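Long-range contacts in Xaa-Pro Dipeptidase (Alteromonas macleodii, PDB 2QS8), which probably hydrolyses dipeptides as a metal-dependent carboxypeptidase of the amidohydrolase superfamily, holding methionine beside a magnesium ion in its active site: residues S7-A13 against F50-L56; E75-K79 against N292-E296; G200-K206 against I297-A302. All blocks are in the same frame, centred on the assembly; numbering follows the deposited sequence.

Contact 1 (S7-A13 against F50-L56); sequences SKTLIHA and FEDYIDL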
loop_
_atom_site.group_PDB
_atom_site.type_symbol
_atom_site.label_atom_id
_atom_site.label_comp_id
_atom_site.label_asym_id
_atom_site.label_seq_id
_atom_site.Cartn_x
_atom_site.Cartn_y
_atom_site.Cartn_z
ATOM N N SER A 7 -54.030 -11.223 24.224
ATOM C CA SER A 7 -54.421 -9.800 24.432
ATOM C C SER A 7 -53.991 -8.937 23.255
ATOM O O SER A 7 -52.900 -9.109 22.708
ATOM C CB SER A 7 -53.793 -9.265 25.722
ATOM O OG SER A 7 -54.356 -9.900 26.858
ATOM N N LYS A 8 -54.842 -7.999 22.858
ATOM C CA LYS A 8 -54.548 -7.128 21.727
ATOM C C LYS A 8 -54.949 -5.678 21.989
ATOM O O LYS A 8 -55.676 -5.378 22.929
ATOM C CB LYS A 8 -55.279 -7.639 20.482
ATOM C CG LYS A 8 -55.098 -9.126 20.220
ATOM C CD LYS A 8 -55.758 -9.552 18.917
ATOM C CE LYS A 8 -55.468 -11.015 18.624
ATOM N NZ LYS A 8 -56.003 -11.439 17.309
ATOM N N THR A 9 -54.459 -4.769 21.157
ATOM C CA THR A 9 -54.803 -3.374 21.288
ATOM C C THR A 9 -55.628 -2.947 20.087
ATOM O O THR A 9 -55.309 -3.281 18.944
ATOM C CB THR A 9 -53.556 -2.483 21.355
ATOM O OG1 THR A 9 -52.800 -2.810 22.522
ATOM C CG2 THR A 9 -53.957 -1.022 21.402
ATOM N N LEU A 10 -56.692 -2.207 20.355
ATOM C CA LEU A 10 -57.543 -1.714 19.284
ATOM C C LEU A 10 -57.393 -0.210 19.145
ATOM O O LEU A 10 -57.430 0.512 20.133
ATOM C CB LEU A 10 -59.018 -2.034 19.558
ATOM C CG LEU A 10 -59.976 -1.345 18.576
ATOM C CD1 LEU A 10 -59.897 -2.033 17.208
ATOM C CD2 LEU A 10 -61.402 -1.389 19.122
ATOM N N ILE A 11 -57.233 0.253 17.913
ATOM C CA ILE A 11 -57.104 1.678 17.653
ATOM C C ILE A 11 -58.191 2.131 16.683
ATOM O O ILE A 11 -58.375 1.535 15.618
ATOM C CB ILE A 11 -55.728 2.029 17.031
ATOM C CG1 ILE A 11 -54.607 1.717 18.018
ATOM C CG2 ILE A 11 -55.687 3.496 16.645
ATOM C CD1 ILE A 11 -53.231 2.003 17.463
ATOM N N HIS A 12 -58.913 3.178 17.071
ATOM C CA HIS A 12 -59.957 3.757 16.237
ATOM C C HIS A 12 -59.327 4.978 15.595
ATOM O O HIS A 12 -59.068 5.983 16.264
ATOM C CB HIS A 12 -61.160 4.176 17.084
ATOM C CG HIS A 12 -62.109 3.061 17.393
ATOM N ND1 HIS A 12 -63.139 3.197 18.300
ATOM C CD2 HIS A 12 -62.208 1.804 16.897
ATOM C CE1 HIS A 12 -63.830 2.072 18.349
ATOM N NE2 HIS A 12 -63.284 1.210 17.509
ATOM N N ALA A 13 -59.064 4.889 14.300
ATOM C CA ALA A 13 -58.454 5.998 13.595
ATOM C C ALA A 13 -59.465 6.830 12.799
ATOM O O ALA A 13 -60.091 6.334 11.858
ATOM C CB ALA A 13 -57.354 5.483 12.677
ATOM N N PHE A 50 -61.384 -5.769 24.017
ATOM C CA PHE A 50 -59.938 -5.678 23.841
ATOM C C PHE A 50 -59.243 -5.276 25.134
ATOM O O PHE A 50 -59.742 -4.435 25.887
ATOM C CB PHE A 50 -59.575 -4.668 22.752
ATOM C CG PHE A 50 -59.905 -5.122 21.366
ATOM C CD1 PHE A 50 -61.207 -5.044 20.877
ATOM C CD2 PHE A 50 -58.912 -5.629 20.543
ATOM C CE1 PHE A 50 -61.509 -5.467 19.591
ATOM C CE2 PHE A 50 -59.210 -6.054 19.252
ATOM C CZ PHE A 50 -60.513 -5.972 18.776
ATOM N N GLU A 51 -58.086 -5.882 25.380
ATOM C CA GLU A 51 -57.303 -5.585 26.571
ATOM C C GLU A 51 -57.036 -4.082 26.657
ATOM O O GLU A 51 -57.162 -3.483 27.723
ATOM C CB GLU A 51 -55.971 -6.341 26.528
ATOM C CG GLU A 51 -55.115 -6.187 27.789
ATOM C CD GLU A 51 -55.660 -6.965 28.976
ATOM O OE1 GLU A 51 -55.718 -8.218 28.894
ATOM O OE2 GLU A 51 -56.028 -6.328 29.988
ATOM N N ASP A 52 -56.668 -3.479 25.530
ATOM C CA ASP A 52 -56.384 -2.051 25.490
ATOM C C ASP A 52 -57.050 -1.374 24.313
ATOM O O ASP A 52 -57.191 -1.966 23.244
ATOM C CB ASP A 52 -54.881 -1.798 25.415
ATOM C CG ASP A 52 -54.159 -2.191 26.680
ATOM O OD1 ASP A 52 -53.911 -3.398 26.884
ATOM O OD2 ASP A 52 -53.843 -1.283 27.477
ATOM N N TYR A 53 -57.434 -0.120 24.517
ATOM C CA TYR A 53 -58.098 0.667 23.489
ATOM C C TYR A 53 -57.481 2.059 23.384
ATOM O O TYR A 53 -57.238 2.719 24.392
ATOM C CB TYR A 53 -59.594 0.776 23.808
ATOM C CG TYR A 53 -60.374 1.738 22.934
ATOM C CD1 TYR A 53 -60.423 1.576 21.548
ATOM C CD2 TYR A 53 -61.080 2.798 23.499
ATOM C CE1 TYR A 53 -61.158 2.447 20.748
ATOM C CE2 TYR A 53 -61.816 3.672 22.711
ATOM C CZ TYR A 53 -61.850 3.491 21.341
ATOM O OH TYR A 53 -62.581 4.358 20.570
ATOM N N ILE A 54 -57.219 2.490 22.154
ATOM C CA ILE A 54 -56.650 3.802 21.899
ATOM C C ILE A 54 -57.610 4.540 20.977
ATOM O O ILE A 54 -57.710 4.235 19.785
ATOM C CB ILE A 54 -55.256 3.703 21.235
ATOM C CG1 ILE A 54 -54.266 3.041 22.202
ATOM C CG2 ILE A 54 -54.752 5.093 20.860
ATOM C CD1 ILE A 54 -52.900 2.754 21.594
ATOM N N ASP A 55 -58.317 5.508 21.544
ATOM C CA ASP A 55 -59.304 6.282 20.807
ATOM C C ASP A 55 -58.707 7.475 20.074
ATOM O O ASP A 55 -58.416 8.498 20.682
ATOM C CB ASP A 55 -60.399 6.743 21.777
ATOM C CG ASP A 55 -61.429 7.634 21.118
ATOM O OD1 ASP A 55 -61.466 7.702 19.871
ATOM O OD2 ASP A 55 -62.209 8.265 21.856
ATOM N N LEU A 56 -58.546 7.341 18.763
ATOM C CA LEU A 56 -57.972 8.407 17.954
ATOM C C LEU A 56 -58.933 8.835 16.847
ATOM O O LEU A 56 -58.509 9.219 15.750
ATOM C CB LEU A 56 -56.646 7.936 17.339
ATOM C CG LEU A 56 -55.572 7.353 18.267
ATOM C CD1 LEU A 56 -54.355 6.961 17.439
ATOM C CD2 LEU A 56 -55.179 8.364 19.337
#
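His12 ND1 and Tyr53 OH lie 2.6 Å apart, a short hydrogen bond in which either atom could be the donor. The phenol reaches it from the next strand because Tyr53 carries CG anti to its backbone N (chi1 171°), which swings the ring along the sheet toward the histidine. The two rings then meet as an offset edge-to-face pair, planes at 78°: Tyr53 CE1 sits over one face of the imidazole, toward its rim, and OH meets ND1 from well above that plane. NE2 of His12 is bonded to the carbonyl of Ile45, and Phe44 stacks on the ring, which fixes how the imidazole is turned.

Beneath these side chains, strands 9-13 and 52-56 run parallel, 14° apart. Leu10 and His12 bond alternately through N and O to Asp52, Ile54 and Leu56, the regular parallel pattern; Ile54 N to Leu10 O, at 2.8 Å, is nearly straight. On the face of Leu10 and His12, Leu10 CB rests over the Phe50 ring, 3.8 Å from its centroid, a CH-pi contact, and Leu10 CD2 lies 4.0 Å from Tyr53 CD1. On the other face, beyond Thr9 and Asp52, Ile11 and Ile54 stand side by side, and Ile11 CG2 meets Leu56 CD1 at 3.8 Å. At the loop end Ser7 OG donates to Glu51 OE1 (3.0 Å), on the lone pair turned away from the other carboxylate oxygen.

Strand 28-33 pairs antiparallel with the other edge of strand 9-16, and Ile404 and Val402 of strand 400-405 pack against Ile11, Ile54 and Leu56.

Contact 2 (E75-K79 against N292-E296); sequences EYQSK and NFFPE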
loop_
_atom_site.group_PDB
_atom_site.type_symbol
_atom_site.label_atom_id
_atom_site.label_comp_id
_atom_site.label_asym_id
_atom_site.label_seq_id
_atom_site.Cartn_x
_atom_site.Cartn_y
_atom_site.Cartn_z
ATOM N N GLU A 75 -25.088 19.326 16.703
ATOM C CA GLU A 75 -25.999 20.380 16.246
ATOM C C GLU A 75 -25.094 21.557 15.936
ATOM O O GLU A 75 -24.456 22.102 16.838
ATOM C CB GLU A 75 -26.996 20.782 17.325
ATOM C CG GLU A 75 -27.978 19.692 17.682
ATOM C CD GLU A 75 -29.183 20.216 18.438
ATOM O OE1 GLU A 75 -28.981 20.994 19.395
ATOM O OE2 GLU A 75 -30.319 19.838 18.074
ATOM N N TYR A 76 -25.036 21.947 14.672
ATOM C CA TYR A 76 -24.159 23.038 14.267
ATOM C C TYR A 76 -24.390 24.346 15.021
ATOM O O TYR A 76 -25.506 24.862 15.061
ATOM C CB TYR A 76 -24.277 23.314 12.762
ATOM C CG TYR A 76 -23.045 23.993 12.232
ATOM C CD1 TYR A 76 -21.879 23.265 12.002
ATOM C CD2 TYR A 76 -22.996 25.380 12.085
ATOM C CE1 TYR A 76 -20.693 23.893 11.654
ATOM C CE2 TYR A 76 -21.811 26.023 11.735
ATOM C CZ TYR A 76 -20.659 25.271 11.527
ATOM O OH TYR A 76 -19.461 25.890 11.226
ATOM N N GLN A 77 -23.324 24.868 15.614
ATOM C CA GLN A 77 -23.383 26.123 16.353
ATOM C C GLN A 77 -22.388 27.099 15.744
ATOM O O GLN A 77 -21.350 26.692 15.213
ATOM C CB GLN A 77 -23.029 25.902 17.827
ATOM C CG GLN A 77 -24.065 25.125 18.621
ATOM C CD GLN A 77 -23.645 24.887 20.054
ATOM O OE1 GLN A 77 -22.672 24.180 20.316
ATOM N NE2 GLN A 77 -24.375 25.477 20.993
ATOM N N SER A 78 -22.708 28.384 15.823
ATOM C CA SER A 78 -21.838 29.435 15.315
ATOM C C SER A 78 -20.488 29.390 16.043
ATOM O O SER A 78 -20.357 28.749 17.095
ATOM C CB SER A 78 -22.478 30.801 15.568
ATOM O OG SER A 78 -22.588 31.046 16.961
ATOM N N LYS A 79 -19.496 30.072 15.469
ATOM C CA LYS A 79 -18.172 30.153 16.062
ATOM C C LYS A 79 -18.278 30.707 17.484
ATOM O O LYS A 79 -17.620 30.222 18.402
ATOM C CB LYS A 79 -17.268 31.063 15.232
ATOM C CG LYS A 79 -16.881 30.490 13.880
ATOM C CD LYS A 79 -15.990 31.458 13.097
ATOM C CE LYS A 79 -14.665 31.710 13.807
ATOM N NZ LYS A 79 -13.826 32.678 13.050
ATOM N N ASN A 292 -19.317 36.010 10.565
ATOM C CA ASN A 292 -18.627 35.144 11.521
ATOM C C ASN A 292 -19.448 34.015 12.124
ATOM O O ASN A 292 -19.122 33.519 13.207
ATOM C CB ASN A 292 -18.024 35.988 12.651
ATOM C CG ASN A 292 -17.038 37.028 12.138
ATOM O OD1 ASN A 292 -16.044 36.689 11.497
ATOM N ND2 ASN A 292 -17.314 38.298 12.419
ATOM N N PHE A 293 -20.521 33.619 11.447
ATOM C CA PHE A 293 -21.334 32.516 11.939
ATOM C C PHE A 293 -20.540 31.260 11.577
ATOM O O PHE A 293 -20.252 30.424 12.435
ATOM C CB PHE A 293 -22.697 32.477 11.259
ATOM C CG PHE A 293 -23.591 31.387 11.774
ATOM C CD1 PHE A 293 -24.421 31.614 12.864
ATOM C CD2 PHE A 293 -23.569 30.117 11.198
ATOM C CE1 PHE A 293 -25.211 30.601 13.367
ATOM C CE2 PHE A 293 -24.355 29.099 11.698
ATOM C CZ PHE A 293 -25.178 29.340 12.787
ATOM N N PHE A 294 -20.193 31.163 10.295
ATOM C CA PHE A 294 -19.411 30.058 9.754
ATOM C C PHE A 294 -17.939 30.486 9.671
ATOM O O PHE A 294 -17.614 31.675 9.728
ATOM C CB PHE A 294 -19.860 29.709 8.323
ATOM C CG PHE A 294 -21.259 29.134 8.219
ATOM C CD1 PHE A 294 -21.571 27.907 8.795
ATOM C CD2 PHE A 294 -22.250 29.808 7.503
ATOM C CE1 PHE A 294 -22.849 27.359 8.659
ATOM C CE2 PHE A 294 -23.532 29.269 7.365
ATOM C CZ PHE A 294 -23.832 28.046 7.940
ATOM N N PRO A 295 -17.025 29.512 9.569
ATOM C CA PRO A 295 -15.612 29.879 9.463
ATOM C C PRO A 295 -15.518 30.583 8.104
ATOM O O PRO A 295 -16.358 30.347 7.231
ATOM C CB PRO A 295 -14.908 28.529 9.471
ATOM C CG PRO A 295 -15.798 27.705 10.365
ATOM C CD PRO A 295 -17.181 28.083 9.893
ATOM N N GLU A 296 -14.518 31.435 7.918
ATOM C CA GLU A 296 -14.377 32.154 6.658
ATOM C C GLU A 296 -14.246 31.257 5.429
ATOM O O GLU A 296 -14.714 31.608 4.347
ATOM C CB GLU A 296 -13.177 33.111 6.720
ATOM C CG GLU A 296 -13.358 34.282 7.678
ATOM C CD GLU A 296 -14.710 34.975 7.521
ATOM O OE1 GLU A 296 -15.042 35.396 6.391
ATOM O OE2 GLU A 296 -15.441 35.100 8.530
#
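Tyr76 reaches across to Phe293, Phe294 and Pro295, and its ring can be followed outward atom by atom. From CB, CG stands anti to the backbone N (chi1 -157°), pointing the ring at the 292-296 loop. CD2 comes first, 4.0 Å from Phe293 CE2, which lies at the tyrosine's edge, in its plane. Next is CE2, wedged against Phe294 CD1 at 3.5 Å; these two rings meet obliquely, their planes 39° apart. At the tip, OH lies in the plane of the Phe294 ring, at its edge, and touches Pro295 CD at 3.4 Å.

Both segments are loops of the amidohydrolase TIM barrel: 75-79 comes shortly after strand 69-70 and the magnesium ligands His69 and His71, and 292-296 leads into helix 299-319. Leu202 of the methionine pocket packs on both Tyr76 and Phe294, so this aromatic group lies just behind that site.

Toward the surface, Ser78 CB sits over one face of Phe293, 3.8 Å from the ring centroid, a CH-pi contact, while its OG bonds to Gln81 N. Lys79 N donates to Phe293 O at 3.1 Å. The aliphatic chain of Lys79 continues over the loop backbone, CD lying 3.7 Å from Phe294 O.

Contact 3 (G200-K206 against I297-A302); sequences GVLSVAK and IVRPKA. With MET (methionine), chain D.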
loop_
_atom_site.group_PDB
_atom_site.type_symbol
_atom_site.label_atom_id
_atom_site.label_comp_id
_atom_site.label_asym_id
_atom_site.label_seq_id
_atom_site.Cartn_x
_atom_site.Cartn_y
_atom_site.Cartn_z
ATOM N N GLY A 200 -17.407 19.350 0.515
ATOM C CA GLY A 200 -18.618 19.704 1.236
ATOM C C GLY A 200 -18.627 21.123 1.766
ATOM O O GLY A 200 -17.665 21.867 1.577
ATOM N N VAL A 201 -19.705 21.491 2.455
ATOM C CA VAL A 201 -19.864 22.838 2.991
ATOM C C VAL A 201 -19.308 23.096 4.395
ATOM O O VAL A 201 -18.410 23.915 4.571
ATOM C CB VAL A 201 -21.355 23.263 2.988
ATOM C CG1 VAL A 201 -21.519 24.636 3.627
ATOM C CG2 VAL A 201 -21.879 23.282 1.579
ATOM N N LEU A 202 -19.859 22.408 5.386
ATOM C CA LEU A 202 -19.445 22.598 6.774
ATOM C C LEU A 202 -18.045 22.099 7.161
ATOM O O LEU A 202 -17.669 22.144 8.324
ATOM C CB LEU A 202 -20.493 21.977 7.695
ATOM C CG LEU A 202 -21.887 22.544 7.431
ATOM C CD1 LEU A 202 -22.915 21.827 8.302
ATOM C CD2 LEU A 202 -21.875 24.036 7.699
ATOM N N SER A 203 -17.276 21.623 6.193
ATOM C CA SER A 203 -15.933 21.159 6.500
ATOM C C SER A 203 -14.966 22.319 6.320
ATOM O O SER A 203 -15.162 23.164 5.443
ATOM C CB SER A 203 -15.544 19.997 5.579
ATOM O OG SER A 203 -15.674 20.351 4.215
ATOM N N VAL A 204 -13.947 22.378 7.168
ATOM C CA VAL A 204 -12.946 23.437 7.078
ATOM C C VAL A 204 -11.974 22.992 5.996
ATOM O O VAL A 204 -10.901 22.452 6.283
ATOM C CB VAL A 204 -12.205 23.621 8.424
ATOM C CG1 VAL A 204 -11.204 24.772 8.331
ATOM C CG2 VAL A 204 -13.211 23.893 9.524
ATOM N N ALA A 205 -12.383 23.194 4.750
ATOM C CA ALA A 205 -11.589 22.805 3.587
ATOM C C ALA A 205 -11.934 23.722 2.409
ATOM O O ALA A 205 -13.021 24.277 2.349
ATOM C CB ALA A 205 -11.876 21.341 3.230
ATOM N N LYS A 206 -11.009 23.865 1.472
ATOM C CA LYS A 206 -11.224 24.740 0.328
ATOM C C LYS A 206 -12.456 24.454 -0.542
ATOM O O LYS A 206 -13.294 25.329 -0.729
ATOM C CB LYS A 206 -9.975 24.754 -0.558
ATOM C CG LYS A 206 -9.944 25.884 -1.575
ATOM C CD LYS A 206 -9.938 27.237 -0.876
ATOM C CE LYS A 206 -10.006 28.386 -1.881
ATOM N NZ LYS A 206 -10.093 29.716 -1.205
ATOM N N ILE A 297 -13.614 30.102 5.593
ATOM C CA ILE A 297 -13.419 29.181 4.477
ATOM C C ILE A 297 -14.719 28.433 4.129
ATOM O O ILE A 297 -14.909 27.999 2.984
ATOM C CB ILE A 297 -12.271 28.180 4.796
ATOM C CG1 ILE A 297 -11.891 27.393 3.549
ATOM C CG2 ILE A 297 -12.682 27.242 5.906
ATOM C CD1 ILE A 297 -10.601 26.617 3.691
ATOM N N VAL A 298 -15.610 28.320 5.116
ATOM C CA VAL A 298 -16.898 27.647 4.959
ATOM C C VAL A 298 -17.993 28.565 4.383
ATOM O O VAL A 298 -18.769 28.154 3.516
ATOM C CB VAL A 298 -17.406 27.101 6.322
ATOM C CG1 VAL A 298 -18.820 26.547 6.173
ATOM C CG2 VAL A 298 -16.467 26.031 6.844
ATOM N N ARG A 299 -18.045 29.805 4.870
ATOM C CA ARG A 299 -19.055 30.773 4.436
ATOM C C ARG A 299 -19.371 30.817 2.932
ATOM O O ARG A 299 -20.529 30.751 2.544
ATOM C CB ARG A 299 -18.674 32.181 4.917
ATOM C CG ARG A 299 -19.773 33.206 4.691
ATOM C CD ARG A 299 -19.442 34.555 5.310
ATOM N NE ARG A 299 -20.622 35.411 5.356
ATOM C CZ ARG A 299 -20.638 36.644 5.847
ATOM N NH1 ARG A 299 -19.535 37.186 6.338
ATOM N NH2 ARG A 299 -21.765 37.334 5.858
ATOM N N PRO A 300 -18.348 30.942 2.073
ATOM C CA PRO A 300 -18.564 30.990 0.620
ATOM C C PRO A 300 -19.316 29.767 0.090
ATOM O O PRO A 300 -20.222 29.889 -0.734
ATOM C CB PRO A 300 -17.143 31.056 0.055
ATOM C CG PRO A 300 -16.367 31.705 1.142
ATOM C CD PRO A 300 -16.914 31.059 2.390
ATOM N N LYS A 301 -18.918 28.591 0.570
ATOM C CA LYS A 301 -19.515 27.326 0.162
ATOM C C LYS A 301 -20.982 27.232 0.565
ATOM O O LYS A 301 -21.814 26.760 -0.210
ATOM C CB LYS A 301 -18.727 26.159 0.772
ATOM C CG LYS A 301 -17.246 26.142 0.382
ATOM C CD LYS A 301 -16.521 24.905 0.907
ATOM C CE LYS A 301 -16.525 24.866 2.428
ATOM N NZ LYS A 301 -15.912 23.615 2.960
ATOM N N ALA A 302 -21.290 27.682 1.776
ATOM C CA ALA A 302 -22.656 27.645 2.279
ATOM C C ALA A 302 -23.581 28.561 1.471
ATOM O O ALA A 302 -24.721 28.197 1.180
ATOM C CB ALA A 302 -22.679 28.040 3.754
HETATM N N MET D . -23.705 18.709 5.676
HETATM C CA MET D . -23.717 19.218 4.273
HETATM C C MET D . -22.380 19.842 3.882
HETATM O O MET D . -22.096 19.901 2.668
HETATM C CB MET D . -24.821 20.262 4.112
HETATM C CG MET D . -24.948 20.781 2.706
HETATM S SD MET D . -26.367 21.807 2.539
HETATM C CE MET D . -27.639 20.587 2.700
HETATM O OXT MET D . -21.641 20.269 4.796
#
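Lys301 leaves its helix with CG anti to the carbonyl carbon, runs extended through chi2 and bends at chi3 (-63°), which carries NZ into the curl of the 200-206 loop. There four backbone carbonyls close on the ammonium group. Lys301 NZ donates to Ser203 O at 2.6 Å and to Gly200 O at 2.8 Å; Ala205 O lies 3.0 Å from NZ, while the bond to Val201 O is weak. Each of the three stronger bonds comes in tilted out of its carbonyl plane, by 21° to 28°. The buried positive charge is met by carbonyl dipoles, which probably stabilise it, and it holds together a segment that lacks regular secondary structure and makes an inverse gamma turn at Val204.

This loop follows strand 192-196 of the TIM barrel and forms part of the ligand pocket. While its carbonyls face the lysine, successive N-H groups face the bound methionine: Val201 N donates to its O at 2.9 Å and Leu202 N to its OXT at 2.8 Å, gripping both carboxylate oxygens. An alanine in place of Lys301 would leave four carbonyls without their common donor, and the loop would probably be free to shift, disturbing the two N-H groups that hold the ligand carboxylate.

Aliphatic side chains flank the lysine. Val201 CG1 meets Ala302 CB at 3.6 Å, and Val298 lays CG1 against Val201 O and CG2 against Ser203 O. Farther out, the Ile297 and Val204 side chains cross at about a right angle, Ile297 CG2 3.8 Å from Val204 CG1, and Ile297 CD1 lies on the Ala205-Lys206 peptide.

How the contacts relate
Contact 1 stands apart, its centre about 48 Å from that of contact 2 and about 51 Å from that of contact 3, on the other side of the chain's centre. It is partly buried and built on regular strand pairing. Contacts 2 and 3 belong to the catalytic barrel, with centres about 10 Å apart, and share the run of chain that enters helix 299-319. Contact 2 lies at the surface and relies mainly on aromatic and aliphatic packing; contact 3 is buried and organised round one charge. They touch where Phe294 CE1 meets Leu202 CD2 at 3.6 Å.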